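PDB 5F7U: cycloalternan-forming enzyme from Listeria monocytogenes serovar 1/2a, which belongs to glycoside hydrolase family 31, joining a TIM-barrel domain to several beta-rich domains, one of them resembling a family 6 carbohydrate-binding module. Local coordinates for residues T510-D513 with A514-W518. The protein carries 1 engineered substitution. Residues are numbered along the deposited sequence; the frame is centred on the assembly and turned at random.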
loop_
_atom_site.group_PDB
_atom_site.type_symbol
_atom_site.label_atom_id
_atom_site.label_comp_id
_atom_site.label_asym_id
_atom_site.label_seq_id
_atom_site.Cartn_x
_atom_site.Cartn_y
_atom_site.Cartn_z
ATOM N N THR A 510 -18.861 -2.805 17.728
ATOM C CA THR A 510 -19.520 -4.110 17.504
ATOM C C THR A 510 -21.018 -4.053 17.825
ATOM O O THR A 510 -21.770 -4.986 17.505
ATOM C CB THR A 510 -18.861 -5.292 18.285
ATOM O OG1 THR A 510 -19.215 -5.271 19.675
ATOM C CG2 THR A 510 -17.348 -5.315 18.125
ATOM N N ASN A 511 -21.435 -2.961 18.465
ATOM C CA ASN A 511 -22.777 -2.811 18.997
ATOM C C ASN A 511 -23.552 -1.917 18.022
ATOM O O ASN A 511 -23.327 -0.716 17.986
ATOM C CB ASN A 511 -22.673 -2.215 20.417
ATOM C CG ASN A 511 -24.021 -1.990 21.096
ATOM O OD1 ASN A 511 -25.053 -1.839 20.443
ATOM N ND2 ASN A 511 -24.000 -1.918 22.422
ATOM N N LYS A 512 -24.451 -2.513 17.228
ATOM C CA LYS A 512 -25.153 -1.763 16.175
ATOM C C LYS A 512 -25.916 -0.545 16.717
ATOM O O LYS A 512 -25.867 0.527 16.113
ATOM C CB LYS A 512 -26.071 -2.686 15.353
ATOM C CG LYS A 512 -26.643 -2.049 14.084
ATOM C CD LYS A 512 -27.823 -2.873 13.569
ATOM C CE LYS A 512 -28.625 -2.120 12.509
ATOM N NZ LYS A 512 -29.542 -3.062 11.806
ATOM N N ASP A 513 -26.589 -0.706 17.860
ATOM C CA ASP A 513 -27.277 0.411 18.521
ATOM C C ASP A 513 -26.308 1.544 18.937
ATOM O O ASP A 513 -26.630 2.721 18.772
ATOM C CB ASP A 513 -28.083 -0.054 19.743
ATOM C CG ASP A 513 -29.230 -1.014 19.393
ATOM O OD1 ASP A 513 -29.734 -1.043 18.252
ATOM O OD2 ASP A 513 -29.652 -1.735 20.316
ATOM N N ALA A 514 -25.128 1.182 19.447
ATOM C CA ALA A 514 -24.100 2.167 19.825
ATOM C C ALA A 514 -23.618 2.961 18.615
ATOM O O ALA A 514 -23.454 4.186 18.684
ATOM C CB ALA A 514 -22.911 1.485 20.492
ATOM N N VAL A 515 -23.371 2.236 17.523
ATOM C CA VAL A 515 -22.926 2.834 16.257
ATOM C C VAL A 515 -23.987 3.788 15.729
ATOM O O VAL A 515 -23.672 4.922 15.351
ATOM C CB VAL A 515 -22.594 1.743 15.220
ATOM C CG1 VAL A 515 -22.199 2.351 13.863
ATOM C CG2 VAL A 515 -21.468 0.866 15.770
ATOM N N ASP A 516 -25.245 3.329 15.707
ATOM C CA ASP A 516 -26.354 4.178 15.268
ATOM C C ASP A 516 -26.432 5.470 16.076
ATOM O O ASP A 516 -26.605 6.542 15.494
ATOM C CB ASP A 516 -27.695 3.416 15.305
ATOM C CG ASP A 516 -27.798 2.344 14.199
ATOM O OD1 ASP A 516 -27.051 2.417 13.182
ATOM O OD2 ASP A 516 -28.625 1.421 14.349
ATOM N N TRP A 517 -26.267 5.375 17.397
ATOM C CA TRP A 517 -26.254 6.556 18.260
ATOM C C TRP A 517 -25.085 7.473 17.929
ATOM O O TRP A 517 -25.270 8.642 17.663
ATOM C CB TRP A 517 -26.209 6.182 19.737
ATOM C CG TRP A 517 -25.956 7.365 20.591
ATOM C CD1 TRP A 517 -26.790 8.447 20.761
ATOM C CD2 TRP A 517 -24.783 7.629 21.374
ATOM N NE1 TRP A 517 -26.199 9.364 21.597
ATOM C CE2 TRP A 517 -24.972 8.889 21.993
ATOM C CE3 TRP A 517 -23.585 6.922 21.613
ATOM C CZ2 TRP A 517 -24.014 9.461 22.852
ATOM C CZ3 TRP A 517 -22.619 7.497 22.464
ATOM C CH2 TRP A 517 -22.850 8.748 23.080
ATOM N N TRP A 518 -23.881 6.925 17.955
ATOM C CA TRP A 518 -22.662 7.718 17.723
ATOM C C TRP A 518 -22.740 8.462 16.389
ATOM O O TRP A 518 -22.512 9.676 16.337
ATOM C CB TRP A 518 -21.473 6.782 17.721
ATOM C CG TRP A 518 -20.132 7.432 17.737
ATOM C CD1 TRP A 518 -19.331 7.693 16.651
ATOM C CD2 TRP A 518 -19.382 7.823 18.897
ATOM N NE1 TRP A 518 -18.133 8.249 17.067
ATOM C CE2 TRP A 518 -18.138 8.336 18.437
ATOM C CE3 TRP A 518 -19.640 7.787 20.286
ATOM C CZ2 TRP A 518 -17.142 8.810 19.316
ATOM C CZ3 TRP A 518 -18.649 8.263 21.166
ATOM C CH2 TRP A 518 -17.408 8.767 20.667
#
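Asn-511 is the N-cap of the helix 512-520, and its side-chain OD1 and its backbone carbonyl accept the amides of Ala-514 and Val-515. Asparagine suits this place because its short side chain can fold back to accept an amide that has no earlier helical carbonyl to use. With CG anti to the backbone N (chi1 179°), Asn-511 OD1 accepts from Ala-514 N at 3.2 Å. The N-H points well at the oxygen (159°), yet the amide lies above the plane of the side-chain carbonyl and not on a lone pair. The same fold-back lays Asn-511 CG against the methyl of Ala-514, 3.7 Å from its CB; that small, buried side chain also touches Tyr-483.

Val-515 N donates to Asn-511 O over 3.0 Å, which opens the regular i to i+4 series. Val-515 CG2, beside its own backbone N, comes within 3.3 Å of Asn-511 O, while the side chain also meets Ser-569 on helix 555-577. Next, Asp-516 N binds Lys-512 O at 2.9 Å and Trp-517 N binds Asp-513 O at 3.0 Å.

On the exposed side, the extended chain of Lys-512 crosses the carboxylate of Asp-516 at a slant, its CE 4.0 Å from OD2. The charged atoms stay apart, Lys-512 NZ and Asp-516 OD2 being 5.2 Å from each other, so any attraction is probably modest. Asp-513 lies in the first turn and Asp-516 just beyond it; negative charge near this end would probably suit the helix dipole. Trp-517 turns inward instead, its NE1 bonded to Gly-422 O and its ring edge-to-face with Tyr-477. The whole is a classic asparagine N-cap, here beginning a helix of the family 31 TIM-barrel domain.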